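Local coordinates for MIP07328p (Drosophila melanogaster, PDB 6FKK), which probably acts as a chemorepellent axon guidance cue that binds semaphorin receptors, seen here as its extracellular sema and PSI domains, at residues S283-F289 with A300-V306. Sequence-based numbering, arbitrary orientation.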
loop_
_atom_site.group_PDB
_atom_site.type_symbol
_atom_site.label_atom_id
_atom_site.label_comp_id
_atom_site.label_asym_id
_atom_site.label_seq_id
_atom_site.Cartn_x
_atom_site.Cartn_y
_atom_site.Cartn_z
ATOM N N SER A 283 11.151 8.083 -8.175
ATOM C CA SER A 283 10.599 6.936 -7.466
ATOM C C SER A 283 9.348 7.389 -6.723
ATOM O O SER A 283 9.415 8.294 -5.885
ATOM C CB SER A 283 11.623 6.348 -6.495
ATOM O OG SER A 283 12.859 6.095 -7.142
ATOM N N LEU A 284 8.216 6.761 -7.029
ATOM C CA LEU A 284 6.919 7.202 -6.541
ATOM C C LEU A 284 6.259 6.125 -5.691
ATOM O O LEU A 284 6.490 4.927 -5.879
ATOM C CB LEU A 284 5.989 7.567 -7.702
ATOM C CG LEU A 284 5.893 9.039 -8.106
ATOM C CD1 LEU A 284 7.271 9.669 -8.265
ATOM C CD2 LEU A 284 5.084 9.174 -9.389
ATOM N N ILE A 285 5.428 6.574 -4.753
ATOM C CA ILE A 285 4.566 5.706 -3.960
ATOM C C ILE A 285 3.154 6.264 -4.049
ATOM O O ILE A 285 2.903 7.398 -3.622
ATOM C CB ILE A 285 5.017 5.611 -2.491
ATOM C CG1 ILE A 285 6.343 4.855 -2.379
ATOM C CG2 ILE A 285 3.950 4.932 -1.650
ATOM C CD1 ILE A 285 6.796 4.633 -0.951
ATOM N N TYR A 286 2.240 5.483 -4.617
ATOM C CA TYR A 286 0.845 5.879 -4.724
ATOM C C TYR A 286 0.066 5.357 -3.524
ATOM O O TYR A 286 0.227 4.202 -3.119
ATOM C CB TYR A 286 0.229 5.350 -6.020
ATOM C CG TYR A 286 0.837 5.928 -7.278
ATOM C CD1 TYR A 286 2.019 5.421 -7.800
ATOM C CD2 TYR A 286 0.222 6.974 -7.953
ATOM C CE1 TYR A 286 2.574 5.943 -8.953
ATOM C CE2 TYR A 286 0.770 7.502 -9.105
ATOM C CZ TYR A 286 1.944 6.983 -9.601
ATOM O OH TYR A 286 2.492 7.505 -10.749
ATOM N N ALA A 287 -0.780 6.214 -2.960
ATOM C CA ALA A 287 -1.534 5.870 -1.765
ATOM C C ALA A 287 -2.980 6.314 -1.911
ATOM O O ALA A 287 -3.296 7.239 -2.664
ATOM C CB ALA A 287 -0.918 6.500 -0.511
ATOM N N VAL A 288 -3.856 5.640 -1.169
ATOM C CA VAL A 288 -5.285 5.925 -1.153
ATOM C C VAL A 288 -5.648 6.502 0.206
ATOM O O VAL A 288 -5.298 5.928 1.244
ATOM C CB VAL A 288 -6.109 4.661 -1.452
ATOM C CG1 VAL A 288 -7.575 4.910 -1.163
ATOM C CG2 VAL A 288 -5.912 4.241 -2.894
ATOM N N PHE A 289 -6.349 7.633 0.200
ATOM C CA PHE A 289 -6.755 8.320 1.416
ATOM C C PHE A 289 -8.265 8.510 1.433
ATOM O O PHE A 289 -8.883 8.741 0.388
ATOM C CB PHE A 289 -6.075 9.689 1.538
ATOM C CG PHE A 289 -4.581 9.627 1.666
ATOM C CD1 PHE A 289 -3.782 9.436 0.551
ATOM C CD2 PHE A 289 -3.974 9.793 2.900
ATOM C CE1 PHE A 289 -2.408 9.390 0.666
ATOM C CE2 PHE A 289 -2.597 9.749 3.022
ATOM C CZ PHE A 289 -1.814 9.546 1.904
ATOM N N ALA A 300 -9.473 9.841 -2.008
ATOM C CA ALA A 300 -8.497 10.491 -2.866
ATOM C C ALA A 300 -7.307 9.573 -3.091
ATOM O O ALA A 300 -7.006 8.702 -2.269
ATOM C CB ALA A 300 -8.022 11.823 -2.276
ATOM N N VAL A 301 -6.630 9.787 -4.216
ATOM C CA VAL A 301 -5.382 9.109 -4.538
ATOM C C VAL A 301 -4.288 10.163 -4.609
ATOM O O VAL A 301 -4.376 11.105 -5.406
ATOM C CB VAL A 301 -5.470 8.331 -5.859
ATOM C CG1 VAL A 301 -4.099 7.800 -6.243
ATOM C CG2 VAL A 301 -6.468 7.195 -5.739
ATOM N N CYS A 302 -3.262 10.008 -3.777
ATOM C CA CYS A 302 -2.096 10.876 -3.807
ATOM C C CYS A 302 -0.850 10.052 -4.088
ATOM O O CYS A 302 -0.760 8.877 -3.718
ATOM C CB CYS A 302 -1.916 11.642 -2.488
ATOM S SG CYS A 302 -2.928 13.134 -2.303
ATOM N N ALA A 303 0.112 10.684 -4.751
ATOM C CA ALA A 303 1.411 10.088 -5.019
ATOM C C ALA A 303 2.479 10.898 -4.302
ATOM O O ALA A 303 2.401 12.129 -4.240
ATOM C CB ALA A 303 1.706 10.037 -6.520
ATOM N N PHE A 304 3.472 10.206 -3.756
ATOM C CA PHE A 304 4.539 10.847 -3.007
ATOM C C PHE A 304 5.887 10.441 -3.580
ATOM O O PHE A 304 6.102 9.273 -3.914
ATOM C CB PHE A 304 4.467 10.484 -1.525
ATOM C CG PHE A 304 3.237 10.999 -0.838
ATOM C CD1 PHE A 304 2.075 10.245 -0.807
ATOM C CD2 PHE A 304 3.244 12.238 -0.223
ATOM C CE1 PHE A 304 0.942 10.721 -0.173
ATOM C CE2 PHE A 304 2.118 12.717 0.413
ATOM C CZ PHE A 304 0.965 11.958 0.437
ATOM N N ASN A 305 6.789 11.415 -3.697
ATOM C CA ASN A 305 8.138 11.152 -4.177
ATOM C C ASN A 305 8.990 10.628 -3.026
ATOM O O ASN A 305 9.026 11.230 -1.948
ATOM C CB ASN A 305 8.750 12.423 -4.768
ATOM C CG ASN A 305 10.002 12.154 -5.589
ATOM O OD1 ASN A 305 10.763 11.228 -5.305
ATOM N ND2 ASN A 305 10.223 12.972 -6.612
ATOM N N VAL A 306 9.667 9.500 -3.257
ATOM C CA VAL A 306 10.488 8.893 -2.211
ATOM C C VAL A 306 11.603 9.836 -1.784
ATOM O O VAL A 306 12.002 9.851 -0.613
ATOM C CB VAL A 306 11.040 7.536 -2.694
ATOM C CG1 VAL A 306 11.922 6.895 -1.628
ATOM C CG2 VAL A 306 9.895 6.611 -3.069
#
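Phe289 and Phe304 meet rim to rim across an antiparallel β-hairpin of the sema-domain β-propeller, a worked example of one backbone ladder presenting a different set of side chains on each of its two faces. Phe289 CZ lies 3.6 Å from Phe304 CE1, the ring planes at 58°. Phe289 CG sits beside its backbone N (chi1 -64°), which swings the ring back toward the start of its own strand and over to Cys302, whose CB is 3.9 Å from Phe289 CE1 and whose sulfur stands obliquely to the ring. With an alanine in place of Phe289, the Phe304 rim would probably lose this partner and a gap open beside Cys302. On the other face, Ala303 CB makes a CH-pi contact over the Tyr286 ring, 4.1 Å from its centroid, while Val288 and Val301 touch through their CG2 methyls. Between the two faces, the hydrogen-bonded pairs Ile285–Phe304, Ala287–Cys302 and Phe289–Ala300 zip the backbones together. Farther out, strand 265-279 continues the sheet, Cys302 is disulfide-bonded to Cys257, and Tyr286 OH is hydrogen-bonded to Asp404 OD2. Where strand 298-305 gives way to a helix, Asn305 OD1 caps Asp307 N, and Val306 N donates an almost straight bond (177°) to Ser283 O.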